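PDB 4RM7: acyl-CoA dehydrogenase, which belongs to the acyl-CoA dehydrogenase family, with a middle beta domain between mainly helical N-terminal and C-terminal domains. Local coordinates for residues L151-T156 / V220-S225; V171-K176 / S186-P191; V333-M338 / S354-C359. One frame throughout, in Å; residues are numbered along the deposited sequence.

Contact 1: residues L151-T156 / V220-S225; sequences LVMNGT and VEVKES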
ATOM      1  N   LEU A 151      10.988  51.565  14.972  1.00 83.35           N
ATOM      2  CA  LEU A 151      10.338  50.270  14.929  1.00 77.17           C
ATOM      3  C   LEU A 151      11.312  49.278  14.323  1.00 75.62           C
ATOM      4  O   LEU A 151      11.850  49.505  13.251  1.00 72.05           O
ATOM      5  CB  LEU A 151       9.089  50.348  14.065  1.00 76.11           C
ATOM      6  CG  LEU A 151       7.990  51.279  14.556  1.00 83.90           C
ATOM      7  CD1 LEU A 151       6.763  51.192  13.669  1.00 78.54           C
ATOM      8  CD2 LEU A 151       7.638  50.942  15.990  1.00 87.03           C
ATOM      9  N   VAL A 152      11.547  48.183  15.022  1.00 76.76           N
ATOM     10  CA  VAL A 152      12.549  47.226  14.597  1.00 75.32           C
ATOM     11  C   VAL A 152      12.021  45.799  14.452  1.00 71.24           C
ATOM     12  O   VAL A 152      11.370  45.279  15.341  1.00 69.10           O
ATOM     13  CB  VAL A 152      13.728  47.248  15.571  1.00 75.69           C
ATOM     14  CG1 VAL A 152      13.327  46.620  16.890  1.00 77.85           C
ATOM     15  CG2 VAL A 152      14.928  46.552  14.971  1.00 77.02           C
HETATM   16  N   MSE A 153      12.337  45.164  13.331  1.00 71.03           N
HETATM   17  CA  MSE A 153      11.816  43.840  13.030  1.00 68.33           C
HETATM   18  C   MSE A 153      12.887  42.751  13.153  1.00 66.02           C
HETATM   19  O   MSE A 153      14.009  42.911  12.665  1.00 63.29           O
HETATM   20  CB  MSE A 153      11.207  43.820  11.630  1.00 67.49           C
HETATM   21  CG  MSE A 153      10.687  42.445  11.210  1.00 69.95           C
HETATM   22 SE   MSE A 153      10.016  42.356   9.361  1.00 85.24          SE
HETATM   23  CE  MSE A 153       8.276  43.209   9.594  1.00 66.24           C
ATOM     24  N   ASN A 154      12.522  41.650  13.812  1.00 65.86           N
ATOM     25  CA  ASN A 154      13.415  40.514  14.008  1.00 64.44           C
ATOM     26  C   ASN A 154      12.669  39.209  13.828  1.00 65.18           C
ATOM     27  O   ASN A 154      11.605  39.003  14.413  1.00 66.38           O
ATOM     28  CB  ASN A 154      14.059  40.546  15.390  1.00 64.44           C
ATOM     29  CG  ASN A 154      15.151  41.583  15.499  1.00 69.20           C
ATOM     30  OD1 ASN A 154      16.251  41.412  14.951  1.00 71.72           O
ATOM     31  ND2 ASN A 154      14.865  42.671  16.220  1.00 66.65           N
ATOM     32  N   GLY A 155      13.238  38.329  13.014  1.00 63.26           N
ATOM     33  CA  GLY A 155      12.615  37.064  12.692  1.00 61.97           C
ATOM     34  C   GLY A 155      13.287  36.421  11.498  1.00 62.26           C
ATOM     35  O   GLY A 155      14.186  37.002  10.893  1.00 66.50           O
ATOM     36  N   THR A 156      12.846  35.213  11.169  1.00 61.48           N
ATOM     37  CA  THR A 156      13.394  34.441  10.068  1.00 56.69           C
ATOM     38  C   THR A 156      12.259  33.777   9.312  1.00 65.76           C
ATOM     39  O   THR A 156      11.456  33.044   9.891  1.00 68.90           O
ATOM     40  CB  THR A 156      14.374  33.359  10.542  1.00 56.95           C
ATOM     41  OG1 THR A 156      15.593  33.970  10.955  1.00 66.40           O
ATOM     42  CG2 THR A 156      14.692  32.391   9.415  1.00 54.92           C
ATOM     43  N   VAL A 220      15.725  45.111  11.554  1.00 60.21           N
ATOM     44  CA  VAL A 220      15.420  45.932  10.395  1.00 62.58           C
ATOM     45  C   VAL A 220      14.459  47.053  10.754  1.00 67.36           C
ATOM     46  O   VAL A 220      13.386  46.811  11.305  1.00 69.74           O
ATOM     47  CB  VAL A 220      14.833  45.093   9.265  1.00 56.78           C
ATOM     48  CG1 VAL A 220      14.505  45.981   8.080  1.00 49.06           C
ATOM     49  CG2 VAL A 220      15.820  44.013   8.874  1.00 61.32           C
ATOM     50  N   GLU A 221      14.866  48.285  10.464  1.00 71.42           N
ATOM     51  CA  GLU A 221      14.018  49.447  10.703  1.00 72.18           C
ATOM     52  C   GLU A 221      12.842  49.450   9.744  1.00 76.37           C
ATOM     53  O   GLU A 221      13.019  49.492   8.523  1.00 76.12           O
ATOM     54  CB  GLU A 221      14.801  50.742  10.537  1.00 70.87           C
ATOM     55  CG  GLU A 221      15.975  50.880  11.470  1.00 77.80           C
ATOM     56  CD  GLU A 221      16.224  52.317  11.883  1.00 84.82           C
ATOM     57  OE1 GLU A 221      15.538  53.237  11.369  1.00 87.48           O
ATOM     58  OE2 GLU A 221      17.103  52.515  12.741  1.00 89.28           O
ATOM     59  N   VAL A 222      11.637  49.409  10.296  1.00 73.90           N
ATOM     60  CA  VAL A 222      10.451  49.442   9.459  1.00 72.97           C
ATOM     61  C   VAL A 222       9.650  50.710   9.730  1.00 73.48           C
ATOM     62  O   VAL A 222       9.485  51.120  10.876  1.00 75.20           O
ATOM     63  CB  VAL A 222       9.577  48.176   9.670  1.00 58.56           C
ATOM     64  CG1 VAL A 222      10.335  46.937   9.209  1.00 55.54           C
ATOM     65  CG2 VAL A 222       9.157  48.029  11.124  1.00 58.28           C
ATOM     66  N   LYS A 223       9.180  51.351   8.667  1.00 69.88           N
ATOM     67  CA  LYS A 223       8.381  52.565   8.819  1.00 73.71           C
ATOM     68  C   LYS A 223       6.905  52.214   9.037  1.00 78.60           C
ATOM     69  O   LYS A 223       6.447  51.147   8.639  1.00 82.38           O
ATOM     70  CB  LYS A 223       8.562  53.477   7.599  1.00 73.76           C
ATOM     71  CG  LYS A 223       9.905  54.199   7.581  1.00 81.19           C
ATOM     72  CD  LYS A 223      10.110  55.025   6.308  1.00 89.49           C
ATOM     73  CE  LYS A 223      11.515  55.655   6.237  1.00 89.84           C
ATOM     74  NZ  LYS A 223      12.624  54.646   6.014  1.00 82.25           N
ATOM     75  N   GLU A 224       6.166  53.105   9.688  1.00 87.56           N
ATOM     76  CA  GLU A 224       4.755  52.859   9.971  1.00 90.20           C
ATOM     77  C   GLU A 224       3.931  52.739   8.685  1.00 85.69           C
ATOM     78  O   GLU A 224       2.983  51.949   8.609  1.00 82.64           O
ATOM     79  CB  GLU A 224       4.196  53.966  10.866  1.00 98.73           C
ATOM     80  CG  GLU A 224       2.702  53.861  11.160  1.00111.55           C
ATOM     81  CD  GLU A 224       2.342  52.674  12.046  1.00114.79           C
ATOM     82  OE1 GLU A 224       3.263  52.004  12.559  1.00111.68           O
ATOM     83  OE2 GLU A 224       1.130  52.415  12.233  1.00117.29           O
ATOM     84  N   SER A 225       4.319  53.504   7.668  1.00 85.08           N
ATOM     85  CA  SER A 225       3.624  53.510   6.382  1.00 85.04           C
ATOM     86  C   SER A 225       3.719  52.169   5.650  1.00 86.77           C
ATOM     87  O   SER A 225       3.007  51.939   4.676  1.00 93.83           O
ATOM     88  CB  SER A 225       4.176  54.624   5.482  1.00 77.41           C
ATOM     89  OG  SER A 225       5.483  54.326   5.012  1.00 69.50           O
TER
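L151 meets V222 and E224 of segment 220-225. Its CB lies 3.3 Å from V222 O and 3.7 Å from V222 CG2, the methyl that sits between the backbone N and carbonyl carbon of V222. With CG of L151 set opposite its own carbonyl carbon (chi1 -63°), the chain keeps along the V222 carbonyl: CG passes 4.0 Å from V222 O, and CD1 ends 3.8 Å from E224 OE1. E224 OE1 is held by a salt bridge to R227; the leucine methyl merely packs against it. The backbones pair as antiparallel strands of the mixed sheet in the middle beta domain, strand 151-161 lying between 143-146 and 212-221. M153 and V220 form the hydrogen-bonded pair, M153 N reaching V220 O at 2.8 Å and V220 N returning to M153 O at 3.0 Å. V152 and E221 are the non-hydrogen-bonded pair that follows, and V222 N donates to L151 O at 3.0 Å. On the face with M153 and V220, the CB of selenomethionine M153 rests 4.0 Å from V222 CG1, and W188 of strand 184-191 packs against M153 and V222.

Contact 2: residues V171-K176 / S186-P191; sequences VSAYDK and SFWMVP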
ATOM      1  N   VAL A 171       5.730  40.650   4.773  1.00 57.05           N
ATOM      2  CA  VAL A 171       6.117  39.882   5.948  1.00 61.41           C
ATOM      3  C   VAL A 171       5.057  39.867   7.027  1.00 68.61           C
ATOM      4  O   VAL A 171       4.533  40.909   7.415  1.00 68.11           O
ATOM      5  CB  VAL A 171       7.414  40.429   6.570  1.00 57.01           C
ATOM      6  CG1 VAL A 171       7.937  39.474   7.607  1.00 53.66           C
ATOM      7  CG2 VAL A 171       8.453  40.628   5.493  1.00 58.00           C
ATOM      8  N   SER A 172       4.756  38.663   7.505  1.00 68.37           N
ATOM      9  CA  SER A 172       3.840  38.461   8.606  1.00 71.86           C
ATOM     10  C   SER A 172       4.617  38.539   9.914  1.00 76.39           C
ATOM     11  O   SER A 172       5.679  37.930  10.034  1.00 77.11           O
ATOM     12  CB  SER A 172       3.147  37.117   8.472  1.00 69.63           C
ATOM     13  OG  SER A 172       4.071  36.081   8.729  1.00 72.77           O
ATOM     14  N   ALA A 173       4.088  39.281  10.888  1.00 71.51           N
ATOM     15  CA  ALA A 173       4.803  39.533  12.142  1.00 73.24           C
ATOM     16  C   ALA A 173       3.869  39.852  13.307  1.00 79.05           C
ATOM     17  O   ALA A 173       2.788  40.403  13.114  1.00 81.57           O
ATOM     18  CB  ALA A 173       5.805  40.684  11.961  1.00 66.52           C
ATOM     19  N   TYR A 174       4.291  39.492  14.515  1.00 80.52           N
ATOM     20  CA  TYR A 174       3.661  40.007  15.730  1.00 76.72           C
ATOM     21  C   TYR A 174       4.108  41.441  15.939  1.00 77.40           C
ATOM     22  O   TYR A 174       5.302  41.709  16.090  1.00 80.63           O
ATOM     23  CB  TYR A 174       4.028  39.177  16.959  1.00 77.53           C
ATOM     24  CG  TYR A 174       3.245  37.901  17.103  1.00 90.24           C
ATOM     25  CD1 TYR A 174       1.867  37.885  16.940  1.00 98.10           C
ATOM     26  CD2 TYR A 174       3.884  36.703  17.401  1.00 98.17           C
ATOM     27  CE1 TYR A 174       1.149  36.709  17.076  1.00101.05           C
ATOM     28  CE2 TYR A 174       3.174  35.522  17.533  1.00100.50           C
ATOM     29  CZ  TYR A 174       1.807  35.527  17.371  1.00100.51           C
ATOM     30  OH  TYR A 174       1.108  34.348  17.507  1.00 97.79           O
ATOM     31  N   ASP A 175       3.156  42.365  15.931  1.00 81.07           N
ATOM     32  CA  ASP A 175       3.451  43.749  16.263  1.00 83.53           C
ATOM     33  C   ASP A 175       3.316  43.935  17.771  1.00 83.60           C
ATOM     34  O   ASP A 175       2.281  43.617  18.351  1.00 86.21           O
ATOM     35  CB  ASP A 175       2.524  44.695  15.511  1.00 87.42           C
ATOM     36  CG  ASP A 175       2.773  46.142  15.850  1.00 93.68           C
ATOM     37  OD1 ASP A 175       3.745  46.440  16.570  1.00 97.69           O
ATOM     38  OD2 ASP A 175       1.997  46.993  15.384  1.00 98.59           O
ATOM     39  N   LYS A 176       4.378  44.439  18.395  1.00 78.83           N
ATOM     40  CA  LYS A 176       4.406  44.649  19.837  1.00 83.77           C
ATOM     41  C   LYS A 176       4.521  46.128  20.201  1.00 88.94           C
ATOM     42  O   LYS A 176       4.692  46.468  21.371  1.00 94.98           O
ATOM     43  CB  LYS A 176       5.572  43.891  20.466  1.00 82.35           C
ATOM     44  CG  LYS A 176       5.426  42.396  20.494  1.00 86.59           C
ATOM     45  CD  LYS A 176       5.841  41.872  21.856  1.00 93.26           C
ATOM     46  CE  LYS A 176       6.164  40.395  21.807  1.00 93.94           C
ATOM     47  NZ  LYS A 176       7.339  40.163  20.930  1.00 87.71           N
ATOM     48  N   SER A 186       0.130  41.081  12.155  1.00 76.07           N
ATOM     49  CA  SER A 186       0.355  42.236  11.297  1.00 72.49           C
ATOM     50  C   SER A 186       1.133  41.865  10.051  1.00 68.47           C
ATOM     51  O   SER A 186       1.941  40.932  10.069  1.00 69.07           O
ATOM     52  CB  SER A 186       1.110  43.318  12.054  1.00 77.09           C
ATOM     53  OG  SER A 186       2.459  42.938  12.254  1.00 71.40           O
ATOM     54  N   PHE A 187       0.885  42.602   8.972  1.00 68.47           N
ATOM     55  CA  PHE A 187       1.622  42.428   7.727  1.00 64.59           C
ATOM     56  C   PHE A 187       2.410  43.694   7.421  1.00 71.13           C
ATOM     57  O   PHE A 187       1.926  44.802   7.646  1.00 73.48           O
ATOM     58  CB  PHE A 187       0.685  42.101   6.563  1.00 61.87           C
ATOM     59  CG  PHE A 187       0.584  40.627   6.242  1.00 68.26           C
ATOM     60  CD1 PHE A 187       1.655  39.949   5.670  1.00 69.37           C
ATOM     61  CD2 PHE A 187      -0.595  39.926   6.482  1.00 74.37           C
ATOM     62  CE1 PHE A 187       1.565  38.597   5.365  1.00 64.80           C
ATOM     63  CE2 PHE A 187      -0.696  38.572   6.176  1.00 72.55           C
ATOM     64  CZ  PHE A 187       0.386  37.910   5.615  1.00 67.06           C
ATOM     65  N   TRP A 188       3.621  43.521   6.896  1.00 69.26           N
ATOM     66  CA  TRP A 188       4.498  44.637   6.572  1.00 61.20           C
ATOM     67  C   TRP A 188       5.109  44.481   5.185  1.00 65.57           C
ATOM     68  O   TRP A 188       5.733  43.462   4.892  1.00 65.24           O
ATOM     69  CB  TRP A 188       5.616  44.740   7.599  1.00 56.32           C
ATOM     70  CG  TRP A 188       5.162  44.916   9.001  1.00 64.92           C
ATOM     71  CD1 TRP A 188       4.680  43.952   9.841  1.00 70.92           C
ATOM     72  CD2 TRP A 188       5.183  46.134   9.754  1.00 66.03           C
ATOM     73  NE1 TRP A 188       4.385  44.504  11.071  1.00 70.32           N
ATOM     74  CE2 TRP A 188       4.688  45.840  11.040  1.00 68.55           C
ATOM     75  CE3 TRP A 188       5.565  47.447   9.463  1.00 67.51           C
ATOM     76  CZ2 TRP A 188       4.564  46.811  12.025  1.00 77.48           C
ATOM     77  CZ3 TRP A 188       5.447  48.407  10.443  1.00 72.30           C
ATOM     78  CH2 TRP A 188       4.948  48.087  11.708  1.00 76.66           C
HETATM   79  N   MSE A 189       4.957  45.492   4.337  1.00 64.75           N
HETATM   80  CA  MSE A 189       5.588  45.470   3.017  1.00 60.86           C
HETATM   81  C   MSE A 189       6.985  46.096   3.092  1.00 67.35           C
HETATM   82  O   MSE A 189       7.143  47.314   2.979  1.00 73.61           O
HETATM   83  CB  MSE A 189       4.715  46.204   1.993  1.00 57.81           C
HETATM   84  CG  MSE A 189       5.231  46.144   0.562  1.00 53.98           C
HETATM   85 SE   MSE A 189       5.265  44.335  -0.162  0.70 71.97          SE
HETATM   86  CE  MSE A 189       3.363  44.003  -0.352  1.00 71.39           C
ATOM     87  N   VAL A 190       7.999  45.258   3.284  1.00 63.05           N
ATOM     88  CA  VAL A 190       9.345  45.750   3.550  1.00 55.14           C
ATOM     89  C   VAL A 190      10.216  45.767   2.309  1.00 61.86           C
ATOM     90  O   VAL A 190      10.401  44.739   1.666  1.00 62.85           O
ATOM     91  CB  VAL A 190      10.029  44.890   4.623  1.00 56.74           C
ATOM     92  CG1 VAL A 190      11.420  45.423   4.948  1.00 53.08           C
ATOM     93  CG2 VAL A 190       9.165  44.822   5.870  1.00 60.04           C
ATOM     94  N   PRO A 191      10.755  46.945   1.961  1.00 70.66           N
ATOM     95  CA  PRO A 191      11.722  47.078   0.861  1.00 64.96           C
ATOM     96  C   PRO A 191      12.938  46.197   1.101  1.00 67.72           C
ATOM     97  O   PRO A 191      13.451  46.177   2.219  1.00 72.38           O
ATOM     98  CB  PRO A 191      12.115  48.560   0.901  1.00 61.49           C
ATOM     99  CG  PRO A 191      11.009  49.237   1.639  1.00 68.99           C
ATOM    100  CD  PRO A 191      10.480  48.232   2.622  1.00 72.02           C
TER
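S186 and A173 hold the tight end of this hairpin, where strands 168-175 and 184-191 run antiparallel but well twisted, the segment axes 4.7 Å apart at their closest. S186 OG donates to A173 O at 2.7 Å, coming from above the carbonyl plane and not onto a lone pair, and it accepts the indole N-H of W188, NE1 to OG 2.7 Å, with a bent N-H...O angle of 137°. The hydroxyl can serve both because chi1 of S186 (72°) tucks it between its own backbone N and carbonyl carbon. The indole lies beside the neighbouring strand: A173 CB approaches W188 CD1 to 4.1 Å, while D175 OD2 stands at the ring edge near the plane, 4.2 Å from W188 CZ2. On the sheet face that carries S172 and F187, S172 CB makes an off-centre CH-pi contact, 4.3 Å from the F187 ring centroid. V171 and W188, paired through two backbone bonds, still belong to this tight part. Past them the packing thins, and V171 CG2 and V190 CG2 come no closer than 4.3 Å. V190 is itself buried; the more solvent-facing side is that of Y174 and M189, both partly exposed, which turn away from the opposite strand. Polar ends elsewhere in the contact have partners of their own: D175 OD2 a salt bridge to R227, D175 OD1 a hydrogen bond to T177 and S172 OG a hydrogen bond to K157. The buried S186 hydroxyl is thus used as donor and acceptor at once, and its bond to NE1 probably limits rotation of the W188 indole.

Contact 3: residues V333-M338 / S354-C359; sequences VASDAM and SIWQDC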
ATOM      1  N   VAL A 333       1.557   8.171  -9.363  1.00 33.57           N
ATOM      2  CA  VAL A 333       1.323   8.147 -10.797  1.00 33.25           C
ATOM      3  C   VAL A 333       2.607   8.458 -11.582  1.00 40.45           C
ATOM      4  O   VAL A 333       2.985   7.735 -12.522  1.00 40.14           O
ATOM      5  CB  VAL A 333       0.216   9.131 -11.198  1.00 33.02           C
ATOM      6  CG1 VAL A 333       0.089   9.215 -12.731  1.00 31.00           C
ATOM      7  CG2 VAL A 333      -1.080   8.674 -10.612  1.00 32.16           C
ATOM      8  N   ALA A 334       3.280   9.533 -11.205  1.00 38.37           N
ATOM      9  CA  ALA A 334       4.501   9.898 -11.899  1.00 37.30           C
ATOM     10  C   ALA A 334       5.553   8.775 -11.792  1.00 43.22           C
ATOM     11  O   ALA A 334       6.216   8.435 -12.771  1.00 42.25           O
ATOM     12  CB  ALA A 334       5.034  11.195 -11.350  1.00 28.51           C
ATOM     13  N   SER A 335       5.675   8.181 -10.608  1.00 43.66           N
ATOM     14  CA  SER A 335       6.602   7.074 -10.401  1.00 40.38           C
ATOM     15  C   SER A 335       6.264   5.844 -11.265  1.00 44.83           C
ATOM     16  O   SER A 335       7.167   5.222 -11.852  1.00 51.31           O
ATOM     17  CB  SER A 335       6.631   6.676  -8.928  1.00 31.52           C
ATOM     18  OG  SER A 335       7.629   5.688  -8.707  1.00 39.84           O
ATOM     19  N   ASP A 336       4.974   5.499 -11.326  1.00 36.16           N
ATOM     20  CA  ASP A 336       4.484   4.424 -12.196  1.00 39.56           C
ATOM     21  C   ASP A 336       4.749   4.717 -13.663  1.00 41.16           C
ATOM     22  O   ASP A 336       5.079   3.807 -14.437  1.00 44.30           O
ATOM     23  CB  ASP A 336       2.984   4.178 -12.004  1.00 42.38           C
ATOM     24  CG  ASP A 336       2.678   3.361 -10.758  1.00 49.42           C
ATOM     25  OD1 ASP A 336       3.481   2.457 -10.445  1.00 47.94           O
ATOM     26  OD2 ASP A 336       1.643   3.633 -10.089  1.00 64.33           O
ATOM     27  N   ALA A 337       4.598   5.983 -14.045  1.00 38.70           N
ATOM     28  CA  ALA A 337       4.960   6.398 -15.399  1.00 40.48           C
ATOM     29  C   ALA A 337       6.445   6.165 -15.660  1.00 41.46           C
ATOM     30  O   ALA A 337       6.801   5.645 -16.713  1.00 50.21           O
ATOM     31  CB  ALA A 337       4.613   7.850 -15.633  1.00 41.60           C
HETATM   32  N   MSE A 338       7.314   6.541 -14.721  1.00 33.82           N
HETATM   33  CA  MSE A 338       8.738   6.249 -14.895  1.00 36.22           C
HETATM   34  C   MSE A 338       8.964   4.767 -15.090  1.00 40.61           C
HETATM   35  O   MSE A 338       9.740   4.374 -15.951  1.00 46.85           O
HETATM   36  CB  MSE A 338       9.569   6.702 -13.705  1.00 38.16           C
HETATM   37  CG  MSE A 338       9.831   8.179 -13.629  1.00 47.72           C
HETATM   38 SE   MSE A 338      10.634   8.611 -11.909  0.64 58.74          SE
HETATM   39  CE  MSE A 338      12.186   7.444 -12.137  1.00 34.75           C
ATOM     40  N   SER A 354      11.299  14.749 -13.808  1.00 44.03           N
ATOM     41  CA  SER A 354      11.094  16.059 -13.188  1.00 37.34           C
ATOM     42  C   SER A 354       9.733  16.102 -12.532  1.00 40.20           C
ATOM     43  O   SER A 354       9.584  16.601 -11.418  1.00 40.46           O
ATOM     44  CB  SER A 354      11.176  17.194 -14.196  1.00 39.16           C
ATOM     45  OG  SER A 354      12.190  16.953 -15.137  1.00 54.23           O
ATOM     46  N   ILE A 355       8.728  15.590 -13.235  1.00 44.18           N
ATOM     47  CA  ILE A 355       7.380  15.580 -12.710  1.00 36.77           C
ATOM     48  C   ILE A 355       7.337  14.843 -11.376  1.00 43.02           C
ATOM     49  O   ILE A 355       6.742  15.301 -10.411  1.00 51.39           O
ATOM     50  CB  ILE A 355       6.431  14.929 -13.701  1.00 39.48           C
ATOM     51  CG1 ILE A 355       6.251  15.852 -14.910  1.00 35.46           C
ATOM     52  CG2 ILE A 355       5.083  14.556 -13.015  1.00 32.71           C
ATOM     53  CD1 ILE A 355       5.491  15.186 -16.066  1.00 40.31           C
ATOM     54  N   TRP A 356       7.998  13.701 -11.329  1.00 43.71           N
ATOM     55  CA  TRP A 356       8.046  12.882 -10.132  1.00 40.85           C
ATOM     56  C   TRP A 356       8.638  13.670  -8.975  1.00 39.02           C
ATOM     57  O   TRP A 356       8.130  13.652  -7.864  1.00 43.41           O
ATOM     58  CB  TRP A 356       8.864  11.625 -10.423  1.00 35.08           C
ATOM     59  CG  TRP A 356       9.122  10.751  -9.282  1.00 34.21           C
ATOM     60  CD1 TRP A 356       8.194  10.024  -8.573  1.00 35.22           C
ATOM     61  CD2 TRP A 356      10.406  10.420  -8.729  1.00 34.08           C
ATOM     62  NE1 TRP A 356       8.832   9.282  -7.598  1.00 37.41           N
ATOM     63  CE2 TRP A 356      10.185   9.500  -7.675  1.00 36.96           C
ATOM     64  CE3 TRP A 356      11.717  10.818  -9.012  1.00 35.47           C
ATOM     65  CZ2 TRP A 356      11.229   8.971  -6.911  1.00 36.89           C
ATOM     66  CZ3 TRP A 356      12.755  10.305  -8.240  1.00 39.35           C
ATOM     67  CH2 TRP A 356      12.503   9.395  -7.200  1.00 42.14           C
ATOM     68  N   GLN A 357       9.725  14.364  -9.252  1.00 40.21           N
ATOM     69  CA  GLN A 357      10.352  15.217  -8.258  1.00 45.15           C
ATOM     70  C   GLN A 357       9.462  16.384  -7.838  1.00 44.59           C
ATOM     71  O   GLN A 357       9.360  16.673  -6.657  1.00 52.13           O
ATOM     72  CB  GLN A 357      11.680  15.731  -8.793  1.00 40.86           C
ATOM     73  CG  GLN A 357      12.716  14.627  -8.951  1.00 44.63           C
ATOM     74  CD  GLN A 357      13.983  15.106  -9.637  1.00 61.29           C
ATOM     75  OE1 GLN A 357      13.974  16.035 -10.450  1.00 70.68           O
ATOM     76  NE2 GLN A 357      15.077  14.468  -9.317  1.00 69.39           N
ATOM     77  N   ASP A 358       8.838  17.055  -8.803  1.00 41.37           N
ATOM     78  CA  ASP A 358       7.873  18.116  -8.509  1.00 39.45           C
ATOM     79  C   ASP A 358       6.791  17.603  -7.573  1.00 36.46           C
ATOM     80  O   ASP A 358       6.497  18.205  -6.523  1.00 33.67           O
ATOM     81  CB  ASP A 358       7.203  18.655  -9.781  1.00 43.43           C
ATOM     82  CG  ASP A 358       8.159  19.411 -10.684  1.00 53.66           C
ATOM     83  OD1 ASP A 358       9.222  19.876 -10.212  1.00 58.18           O
ATOM     84  OD2 ASP A 358       7.838  19.550 -11.881  1.00 67.17           O
ATOM     85  N   CYS A 359       6.177  16.488  -7.949  1.00 35.92           N
ATOM     86  CA  CYS A 359       5.027  16.015  -7.180  1.00 33.13           C
ATOM     87  C   CYS A 359       5.415  15.638  -5.749  1.00 38.96           C
ATOM     88  O   CYS A 359       4.665  15.893  -4.817  1.00 45.35           O
ATOM     89  CB  CYS A 359       4.369  14.859  -7.894  1.00 31.67           C
ATOM     90  SG  CYS A 359       3.511  15.398  -9.416  1.00 44.21           S
TER
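M338, a selenomethionine, and W356 make a Met-aromatic contact between two antiparallel helices. The selenium sits 3.4 Å above the indole plane, offset toward the rim, and 4.0 Å from the centroid of the five-membered ring; W356 CD2 is 3.7 Å from SE. Beside it, S335 CB lies 3.7 Å from W356 NE1, and A334 CB packs against the start of the W356 side chain and its backbone, 3.7 Å from W356 CA and 3.8 Å from I355 CG2. Two torsions bring the main partners together. W356 carries CG opposite its backbone N (chi1 174°), and the chain of M338 runs extended before it bends at chi3 (59°), with the two side chains crossing at about a right angle. The small side chain of A334 lets the backbones come close, its CA 5.0 Å from that of W356, although the short axes stay 8.6 Å apart. A second subunit bounds the next shell: W356 stacks on W356 of that subunit, whose R360 hydrogen-bonds to S335 O and packs on M338 and W356. Helices 316-341 and 351-362 thus pair in the C-terminal helical domain, with helix 282-311 against V333 and A337, and helix 234-270 against A337 and I355.

Going from the N terminus, strand 151-161 opens contact 1, and the chain then turns through the hairpin of strands 168-175 and 184-191, whose pairing is contact 2. That short loop closes wholly inside the longer one, which shuts only when 220-225 returns to 151-156. The nested pair belongs to one sheet of the middle domain, and the two centres lie 7 Å apart, with W188 and M153 packing between them. Contact 3 follows in series, closing a short loop between helices 316-341 and 351-362 of the C-terminal domain. It lies on the other side of the chain's centre, its nearest atoms about 23 Å from contact 1 and about 24 Å from contact 2.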